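Local coordinates for putative periplasmic protein (Wolinella succinogenes, PDB 3KN3) that binds glutathione in a periplasmic binding protein fold and may act as the solute-binding part of an ABC-type transporter, possibly for tungstate, at residues P26-D31 with I225-S230; L109-Q114 with L138-E143; A157-A162 with I177-N182. All blocks are in the same frame, centred on the assembly; numbering follows the deposited sequence.

These three contacts illustrate how packing chemistry follows depth in an alpha/beta binding protein. Contact 1 lies on one side of the chain's centre, contacts 2 and 3 on the other, and no two of them touch. Contact 1, partly buried, joins helices from the two ends of the chain through an aromatic pair with a polar edge. The other two are nested inside the loop that it closes. Contact 3 is buried and mostly apolar, a tyrosine face meeting an isoleucine methyl between helices 155-164 and 173-182. Contact 2 is superficial: a single ion pair and one leucine join the end of helix 103-113 to the end of helix 125-138 and the loop that follows. No helix is shared.

Contact 1. Residues P26-D31 with I225-S230; sequences PAYKKD and IDWIVS
The indole of W227 reaches across from helix 218-229 to lie against A27, Y28 and D31, three residues from neighbouring turns of helix 20-32. The segment axes stay 11.6 Å apart and cross at a steep 107°, a gap that the long side chain spans. CB of W227 already points at helix 20-32, and with CG anti to the backbone N (chi1 175°) the indole continues across the gap.

Each neighbour uses a different part of the indole. Y28 takes a face: its CD1 sits only 3.3 Å from CD2 of W227, above the plane and offset toward the rim, while its CB rests over the six-membered ring in a CH-pi contact, 3.9 Å from the centroid. The two rings are inclined by 58° with the centroids of the tyrosine ring and the six-membered ring 4.8 Å apart, so the pair is neither a stack nor T-shaped. A27 meets the rim instead, its CB in the ring plane 3.9 Å from CZ2 of W227.

Farther along the same edge, NE1 of W227 donates a hydrogen bond to OD1 of D31 (2.9 Å). The position of that oxygen is less certain, and its salt bridge with K232 shares the doubt. Y28 is further enclosed by an edge-to-face partner, F224.

Near the end of helix 218-229, W227 O accepts from both S230 OG (3.0 Å) and S230 N. The contact thus ties together helices from near both chain termini within one lobe, the discontinuous build characteristic of the periplasmic binding protein fold.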
loop_
_atom_site.group_PDB
_atom_site.type_symbol
_atom_site.label_atom_id
_atom_site.label_comp_id
_atom_site.label_asym_id
_atom_site.label_seq_id
_atom_site.Cartn_x
_atom_site.Cartn_y
_atom_site.Cartn_z
ATOM N N PRO A 26 -1.841 -2.792 19.997
ATOM C CA PRO A 26 -2.649 -3.184 21.157
ATOM C C PRO A 26 -3.025 -4.663 21.095
ATOM O O PRO A 26 -3.018 -5.348 22.120
ATOM C CB PRO A 26 -3.903 -2.314 21.024
ATOM C CG PRO A 26 -3.505 -1.198 20.121
ATOM C CD PRO A 26 -2.530 -1.796 19.164
ATOM N N ALA A 27 -3.344 -5.156 19.905
ATOM C CA ALA A 27 -3.694 -6.567 19.769
ATOM C C ALA A 27 -2.513 -7.479 20.112
ATOM O O ALA A 27 -2.696 -8.540 20.705
ATOM C CB ALA A 27 -4.207 -6.860 18.375
ATOM N N TYR A 28 -1.305 -7.062 19.742
ATOM C CA TYR A 28 -0.116 -7.867 20.003
ATOM C C TYR A 28 0.216 -7.865 21.501
ATOM O O TYR A 28 0.563 -8.899 22.078
ATOM C CB TYR A 28 1.074 -7.363 19.174
ATOM C CG TYR A 28 2.293 -8.262 19.227
ATOM C CD1 TYR A 28 2.203 -9.604 18.865
ATOM C CD2 TYR A 28 3.532 -7.774 19.627
ATOM C CE1 TYR A 28 3.301 -10.436 18.917
ATOM C CE2 TYR A 28 4.644 -8.605 19.671
ATOM C CZ TYR A 28 4.513 -9.945 19.310
ATOM O OH TYR A 28 5.600 -10.786 19.350
ATOM N N LYS A 29 0.096 -6.693 22.116
ATOM C CA LYS A 29 0.335 -6.538 23.538
ATOM C C LYS A 29 -0.598 -7.447 24.323
ATOM O O LYS A 29 -0.199 -8.060 25.300
ATOM C CB LYS A 29 0.105 -5.087 23.949
ATOM C CG LYS A 29 0.430 -4.814 25.406
ATOM C CD LYS A 29 1.849 -5.244 25.728
ATOM C CE LYS A 29 2.113 -5.164 27.212
ATOM N NZ LYS A 29 2.012 -3.769 27.682
ATOM N N LYS A 30 -1.845 -7.531 23.868
ATOM C CA LYS A 30 -2.857 -8.376 24.486
ATOM C C LYS A 30 -2.555 -9.874 24.361
ATOM O O LYS A 30 -2.755 -10.629 25.306
ATOM C CB LYS A 30 -4.233 -8.062 23.890
ATOM C CG LYS A 30 -5.278 -9.158 24.051
ATOM C CD LYS A 30 -6.616 -8.573 24.477
ATOM C CE LYS A 30 -6.661 -8.389 25.996
ATOM N NZ LYS A 30 -7.497 -7.226 26.429
ATOM N N ASP A 31 -2.066 -10.305 23.204
ATOM C CA ASP A 31 -1.846 -11.731 22.991
ATOM C C ASP A 31 -0.546 -12.224 23.578
ATOM O O ASP A 31 -0.373 -13.423 23.794
ATOM C CB ASP A 31 -1.865 -12.074 21.504
ATOM C CG ASP A 31 -3.252 -12.029 20.919
ATOM O OD1 ASP A 31 -3.387 -12.271 19.705
ATOM O OD2 ASP A 31 -4.207 -11.746 21.670
ATOM N N ILE A 225 6.343 -11.955 13.768
ATOM C CA ILE A 225 6.032 -12.388 12.416
ATOM C C ILE A 225 5.119 -13.614 12.430
ATOM O O ILE A 225 4.174 -13.701 11.651
ATOM C CB ILE A 225 7.327 -12.664 11.606
ATOM C CG1 ILE A 225 7.979 -11.350 11.178
ATOM C CG2 ILE A 225 7.047 -13.545 10.405
ATOM C CD1 ILE A 225 9.346 -11.544 10.565
ATOM N N ASP A 226 5.390 -14.559 13.320
ATOM C CA ASP A 226 4.554 -15.750 13.409
ATOM C C ASP A 226 3.134 -15.359 13.833
ATOM O O ASP A 226 2.148 -15.896 13.336
ATOM C CB ASP A 226 5.146 -16.769 14.385
ATOM C CG ASP A 226 6.445 -17.398 13.881
ATOM O OD1 ASP A 226 6.768 -17.251 12.684
ATOM O OD2 ASP A 226 7.140 -18.055 14.693
ATOM N N TRP A 227 3.036 -14.403 14.747
ATOM C CA TRP A 227 1.735 -13.938 15.225
ATOM C C TRP A 227 0.909 -13.386 14.057
ATOM O O TRP A 227 -0.238 -13.776 13.849
ATOM C CB TRP A 227 1.951 -12.890 16.314
ATOM C CG TRP A 227 0.728 -12.220 16.829
ATOM C CD1 TRP A 227 -0.173 -12.735 17.708
ATOM C CD2 TRP A 227 0.288 -10.892 16.534
ATOM N NE1 TRP A 227 -1.163 -11.825 17.957
ATOM C CE2 TRP A 227 -0.902 -10.679 17.252
ATOM C CE3 TRP A 227 0.780 -9.864 15.723
ATOM C CZ2 TRP A 227 -1.612 -9.470 17.191
ATOM C CZ3 TRP A 227 0.070 -8.668 15.657
ATOM C CH2 TRP A 227 -1.112 -8.485 16.386
ATOM N N ILE A 228 1.522 -12.498 13.284
ATOM C CA ILE A 228 0.901 -11.903 12.109
ATOM C C ILE A 228 0.449 -12.966 11.094
ATOM O O ILE A 228 -0.647 -12.930 10.549
ATOM C CB ILE A 228 1.920 -10.991 11.424
ATOM C CG1 ILE A 228 2.071 -9.684 12.208
ATOM C CG2 ILE A 228 1.534 -10.756 9.979
ATOM C CD1 ILE A 228 0.965 -8.693 11.963
ATOM N N VAL A 229 1.316 -13.929 10.864
ATOM C CA VAL A 229 1.083 -14.955 9.878
ATOM C C VAL A 229 0.046 -15.989 10.345
ATOM O O VAL A 229 -0.554 -16.684 9.526
ATOM C CB VAL A 229 2.431 -15.612 9.560
ATOM C CG1 VAL A 229 2.356 -17.106 9.674
ATOM C CG2 VAL A 229 2.959 -15.126 8.218
ATOM N N SER A 230 -0.184 -16.064 11.659
ATOM C CA SER A 230 -1.122 -17.035 12.243
ATOM C C SER A 230 -2.546 -16.855 11.733
ATOM O O SER A 230 -2.990 -15.729 11.478
ATOM C CB SER A 230 -1.121 -16.964 13.779
ATOM O OG SER A 230 -2.133 -16.095 14.265
#

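Contact 2. Residues L109-Q114 with L138-E143; sequences LIEKEQ and LGKIPE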
loop_
_atom_site.group_PDB
_atom_site.type_symbol
_atom_site.label_atom_id
_atom_site.label_comp_id
_atom_site.label_asym_id
_atom_site.label_seq_id
_atom_site.Cartn_x
_atom_site.Cartn_y
_atom_site.Cartn_z
ATOM N N LEU A 109 -11.102 -1.405 -21.780
ATOM C CA LEU A 109 -12.265 -0.638 -22.176
ATOM C C LEU A 109 -11.954 0.853 -22.151
ATOM O O LEU A 109 -12.344 1.596 -23.040
ATOM C CB LEU A 109 -13.443 -0.932 -21.243
ATOM C CG LEU A 109 -14.769 -0.303 -21.693
ATOM C CD1 LEU A 109 -15.064 -0.694 -23.139
ATOM C CD2 LEU A 109 -15.921 -0.706 -20.764
ATOM N N ILE A 110 -11.265 1.272 -21.102
ATOM C CA ILE A 110 -10.823 2.641 -20.943
ATOM C C ILE A 110 -9.993 3.065 -22.148
ATOM O O ILE A 110 -10.209 4.132 -22.719
ATOM C CB ILE A 110 -10.006 2.802 -19.642
ATOM C CG1 ILE A 110 -10.943 2.819 -18.436
ATOM C CG2 ILE A 110 -9.188 4.062 -19.664
ATOM C CD1 ILE A 110 -10.243 2.609 -17.105
ATOM N N GLU A 111 -9.062 2.213 -22.550
ATOM C CA GLU A 111 -8.265 2.500 -23.726
ATOM C C GLU A 111 -9.119 2.573 -24.989
ATOM O O GLU A 111 -9.067 3.555 -25.734
ATOM C CB GLU A 111 -7.175 1.455 -23.898
ATOM C CG GLU A 111 -6.190 1.821 -24.971
ATOM C CD GLU A 111 -5.133 0.772 -25.151
ATOM O OE1 GLU A 111 -5.491 -0.426 -25.096
ATOM O OE2 GLU A 111 -3.952 1.140 -25.349
ATOM N N LYS A 112 -9.899 1.524 -25.223
ATOM C CA LYS A 112 -10.781 1.451 -26.385
ATOM C C LYS A 112 -11.660 2.700 -26.518
ATOM O O LYS A 112 -11.671 3.356 -27.558
ATOM C CB LYS A 112 -11.632 0.168 -26.340
ATOM C CG LYS A 112 -12.644 0.016 -27.479
ATOM C CD LYS A 112 -12.988 -1.458 -27.741
ATOM C CE LYS A 112 -14.439 -1.804 -27.398
ATOM N NZ LYS A 112 -15.403 -1.446 -28.478
ATOM N N GLU A 113 -12.384 3.037 -25.459
ATOM C CA GLU A 113 -13.269 4.194 -25.512
ATOM C C GLU A 113 -12.527 5.502 -25.262
ATOM O O GLU A 113 -13.106 6.580 -25.369
ATOM C CB GLU A 113 -14.430 4.023 -24.533
ATOM C CG GLU A 113 -15.291 2.814 -24.847
ATOM C CD GLU A 113 -16.530 2.756 -23.994
ATOM O OE1 GLU A 113 -16.673 3.625 -23.114
ATOM O OE2 GLU A 113 -17.361 1.847 -24.200
ATOM N N GLN A 114 -11.240 5.397 -24.944
ATOM C CA GLN A 114 -10.405 6.562 -24.614
ATOM C C GLN A 114 -11.013 7.436 -23.521
ATOM O O GLN A 114 -11.207 8.626 -23.728
ATOM C CB GLN A 114 -10.147 7.417 -25.864
ATOM C CG GLN A 114 -9.327 6.728 -26.945
ATOM C CD GLN A 114 -8.896 7.679 -28.050
ATOM O OE1 GLN A 114 -7.723 8.062 -28.139
ATOM N NE2 GLN A 114 -9.845 8.070 -28.899
ATOM N N LEU A 138 -2.483 -4.217 -20.027
ATOM C CA LEU A 138 -2.299 -4.005 -21.460
ATOM C C LEU A 138 -0.967 -4.533 -21.954
ATOM O O LEU A 138 -0.740 -4.607 -23.157
ATOM C CB LEU A 138 -2.397 -2.514 -21.822
ATOM C CG LEU A 138 -3.650 -1.724 -21.456
ATOM C CD1 LEU A 138 -3.573 -0.335 -22.067
ATOM C CD2 LEU A 138 -4.898 -2.443 -21.916
ATOM N N GLY A 139 -0.072 -4.860 -21.030
ATOM C CA GLY A 139 1.302 -5.158 -21.396
ATOM C C GLY A 139 2.145 -3.916 -21.672
ATOM O O GLY A 139 3.297 -4.017 -22.086
ATOM N N LYS A 140 1.570 -2.738 -21.437
ATOM C CA LYS A 140 2.290 -1.478 -21.615
ATOM C C LYS A 140 1.636 -0.351 -20.817
ATOM O O LYS A 140 0.435 -0.382 -20.540
ATOM C CB LYS A 140 2.338 -1.084 -23.084
ATOM C CG LYS A 140 0.968 -0.839 -23.671
ATOM C CD LYS A 140 1.052 -0.009 -24.927
ATOM C CE LYS A 140 -0.337 0.319 -25.463
ATOM N NZ LYS A 140 -1.162 1.053 -24.461
ATOM N N ILE A 141 2.430 0.643 -20.442
ATOM C CA ILE A 141 1.876 1.838 -19.831
ATOM C C ILE A 141 1.510 2.802 -20.935
ATOM O O ILE A 141 2.354 3.167 -21.737
ATOM C CB ILE A 141 2.884 2.503 -18.932
ATOM C CG1 ILE A 141 3.734 1.439 -18.238
ATOM C CG2 ILE A 141 2.176 3.445 -17.967
ATOM C CD1 ILE A 141 3.440 1.270 -16.786
ATOM N N PRO A 142 0.241 3.206 -20.994
ATOM C CA PRO A 142 -0.231 4.066 -22.090
ATOM C C PRO A 142 0.266 5.519 -21.958
ATOM O O PRO A 142 -0.472 6.463 -22.230
ATOM C CB PRO A 142 -1.751 3.998 -21.950
ATOM C CG PRO A 142 -1.980 3.746 -20.477
ATOM C CD PRO A 142 -0.806 2.925 -19.997
ATOM N N GLU A 143 1.522 5.673 -21.554
ATOM C CA GLU A 143 2.166 6.971 -21.357
ATOM C C GLU A 143 1.941 8.041 -22.419
ATOM O O GLU A 143 2.066 9.221 -22.122
ATOM C CB GLU A 143 3.673 6.782 -21.197
ATOM C CG GLU A 143 4.147 6.861 -19.765
ATOM C CD GLU A 143 5.534 6.271 -19.575
ATOM O OE1 GLU A 143 6.404 6.493 -20.440
ATOM O OE2 GLU A 143 5.753 5.584 -18.557
#
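E111 and K140 approach each other from opposite directions, E111 from the last turns of helix 103-113 and K140 from the loop behind helix 125-138. NZ of K140 lies 2.9 Å from OE2 of E111, a hydrogen-bonded salt bridge that uses the syn side of the oxygen but sits 27° out of the carboxylate plane. The glutamate chain is stretched almost straight (chi2 -179°), whereas the lysine bends at its last torsion (chi4 58°), which turns the ammonium group to meet it.

The closer packing is at L138, the last residue of helix 125-138. Its CD1 is 3.6 Å from OE1 of E111 and equally far from OE2, so one methyl touches both oxygens; CD2 adds a contact to OE1 at 3.8 Å. W147 also touches E111. The K140 end, by contrast, is exposed to solvent. In all the segments bury only 115 Å², a small surface contact between two helix ends and the loop leading to strand 148-150, away from the glutathione site.

E145 complicates the charge balance, making a long, weak ion pair with K140 and bringing a second carboxylate close to E111. The ammonium group probably offsets that repulsion and favours the ionised form of E111.

Contact 3. Residues A157-A162 with I177-N182; sequences ATINIA and IKYESN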
loop_
_atom_site.group_PDB
_atom_site.type_symbol
_atom_site.label_atom_id
_atom_site.label_comp_id
_atom_site.label_asym_id
_atom_site.label_seq_id
_atom_site.Cartn_x
_atom_site.Cartn_y
_atom_site.Cartn_z
ATOM N N ALA A 157 -4.873 15.839 -4.776
ATOM C CA ALA A 157 -4.938 16.793 -5.880
ATOM C C ALA A 157 -5.300 16.097 -7.192
ATOM O O ALA A 157 -6.036 16.650 -8.011
ATOM C CB ALA A 157 -3.617 17.547 -6.022
ATOM N N THR A 158 -4.782 14.886 -7.392
ATOM C CA THR A 158 -5.047 14.160 -8.630
ATOM C C THR A 158 -6.468 13.585 -8.656
ATOM O O THR A 158 -7.047 13.400 -9.719
ATOM C CB THR A 158 -3.970 13.080 -8.971
ATOM O OG1 THR A 158 -4.500 11.775 -8.762
ATOM C CG2 THR A 158 -2.729 13.241 -8.155
ATOM N N ILE A 159 -7.047 13.331 -7.493
ATOM C CA ILE A 159 -8.466 12.996 -7.444
ATOM C C ILE A 159 -9.302 14.199 -7.901
ATOM O O ILE A 159 -10.270 14.064 -8.649
ATOM C CB ILE A 159 -8.911 12.556 -6.036
ATOM C CG1 ILE A 159 -8.187 11.273 -5.620
ATOM C CG2 ILE A 159 -10.404 12.333 -6.003
ATOM C CD1 ILE A 159 -8.670 10.693 -4.324
ATOM N N ASN A 160 -8.923 15.385 -7.459
ATOM C CA ASN A 160 -9.668 16.569 -7.873
ATOM C C ASN A 160 -9.541 16.843 -9.368
ATOM O O ASN A 160 -10.500 17.265 -10.018
ATOM C CB ASN A 160 -9.276 17.791 -7.042
ATOM C CG ASN A 160 -9.782 17.698 -5.609
ATOM O OD1 ASN A 160 -10.924 17.280 -5.364
ATOM N ND2 ASN A 160 -8.931 18.078 -4.652
ATOM N N ILE A 161 -8.360 16.587 -9.915
ATOM C CA ILE A 161 -8.176 16.735 -11.343
ATOM C C ILE A 161 -9.059 15.744 -12.086
ATOM O O ILE A 161 -9.711 16.126 -13.058
ATOM C CB ILE A 161 -6.714 16.547 -11.733
ATOM C CG1 ILE A 161 -5.885 17.756 -11.282
ATOM C CG2 ILE A 161 -6.583 16.364 -13.220
ATOM C CD1 ILE A 161 -4.392 17.471 -11.255
ATOM N N ALA A 162 -9.093 14.483 -11.632
ATOM C CA ALA A 162 -9.928 13.474 -12.289
ATOM C C ALA A 162 -11.386 13.905 -12.270
ATOM O O ALA A 162 -12.107 13.754 -13.253
ATOM C CB ALA A 162 -9.765 12.056 -11.646
ATOM N N ILE A 177 -11.582 7.678 1.371
ATOM C CA ILE A 177 -12.400 7.916 2.552
ATOM C C ILE A 177 -12.278 9.360 3.031
ATOM O O ILE A 177 -13.281 10.021 3.300
ATOM C CB ILE A 177 -12.025 6.971 3.680
ATOM C CG1 ILE A 177 -12.802 5.665 3.514
ATOM C CG2 ILE A 177 -12.351 7.620 5.013
ATOM C CD1 ILE A 177 -11.994 4.423 3.813
ATOM N N LYS A 178 -11.042 9.842 3.127
ATOM C CA LYS A 178 -10.780 11.235 3.455
ATOM C C LYS A 178 -11.461 12.150 2.443
ATOM O O LYS A 178 -12.238 13.019 2.823
ATOM C CB LYS A 178 -9.275 11.503 3.517
ATOM C CG LYS A 178 -8.537 10.570 4.473
ATOM C CD LYS A 178 -7.031 10.818 4.474
ATOM C CE LYS A 178 -6.284 9.731 5.255
ATOM N NZ LYS A 178 -4.797 9.903 5.225
ATOM N N TYR A 179 -11.189 11.943 1.158
ATOM C CA TYR A 179 -11.862 12.719 0.122
ATOM C C TYR A 179 -13.379 12.733 0.349
ATOM O O TYR A 179 -14.035 13.751 0.133
ATOM C CB TYR A 179 -11.530 12.195 -1.290
ATOM C CG TYR A 179 -12.225 12.954 -2.424
ATOM C CD1 TYR A 179 -11.653 14.096 -2.979
ATOM C CD2 TYR A 179 -13.456 12.529 -2.935
ATOM C CE1 TYR A 179 -12.283 14.796 -4.012
ATOM C CE2 TYR A 179 -14.096 13.227 -3.970
ATOM C CZ TYR A 179 -13.502 14.355 -4.507
ATOM O OH TYR A 179 -14.119 15.061 -5.527
ATOM N N GLU A 180 -13.929 11.607 0.794
ATOM C CA GLU A 180 -15.374 11.476 0.953
ATOM C C GLU A 180 -15.916 12.309 2.113
ATOM O O GLU A 180 -17.009 12.877 2.028
ATOM C CB GLU A 180 -15.762 10.011 1.153
ATOM C CG GLU A 180 -16.237 9.301 -0.105
ATOM C CD GLU A 180 -16.729 7.885 0.174
ATOM O OE1 GLU A 180 -16.216 7.245 1.119
ATOM O OE2 GLU A 180 -17.630 7.414 -0.554
ATOM N N SER A 181 -15.154 12.363 3.201
ATOM C CA SER A 181 -15.554 13.137 4.361
ATOM C C SER A 181 -15.612 14.615 3.997
ATOM O O SER A 181 -16.357 15.380 4.601
ATOM C CB SER A 181 -14.588 12.907 5.516
ATOM O OG SER A 181 -13.261 13.200 5.126
ATOM N N ASN A 182 -14.829 15.008 2.998
ATOM C CA ASN A 182 -14.851 16.379 2.498
ATOM C C ASN A 182 -16.139 16.700 1.766
ATOM O O ASN A 182 -16.783 17.704 2.035
ATOM C CB ASN A 182 -13.683 16.624 1.548
ATOM C CG ASN A 182 -12.351 16.315 2.177
ATOM O OD1 ASN A 182 -12.200 16.417 3.395
ATOM N ND2 ASN A 182 -11.372 15.932 1.355
#
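The carbonyl oxygen of Y179, the residue whose ring packs on I159 and N160, accepts a hydrogen bond from ND1 of H183 and a weak one from N182 N (3.2 Å). H183 also stacks its ring on that of Y179, so one residue just beyond the segment holds both backbone and side chain of the tyrosine.

Across the contact the tyrosine points at helix 155-164, its CG anti to the backbone N (chi1 179°). I159 comes over one face: CG2 lies 3.7 Å from CE1 of Y179, offset toward the rim, and 3.8 Å from the ring centroid, only 16° off the normal, a clear CH-pi contact.

N160 approaches at the rim instead. Its OD1 lies near the ring plane and 3.1 Å from CE1 of Y179, while OH of Y179 is 3.9 Å from that oxygen. The amide and ring planes are 49° apart. No hydrogen bond crosses between the segments.

L156, E163 and M189 add to the surroundings of the tyrosine, and I159 rests on T171 of strand 168-172, which links the two helices in sequence. Both helices belong to the lobe built on the five-stranded sheet. On the far side of helix 155-164, T158 touches R120, a residue of the glutathione site.

The contact is thus held by dispersion and shape fit rather than by directed polar bonds: a methyl over the ring face and, at the edge, a slightly positive C-H group that, lying so near OD1 of N160 and in line with the ring plane, probably makes a mildly favourable neighbour for the amide oxygen.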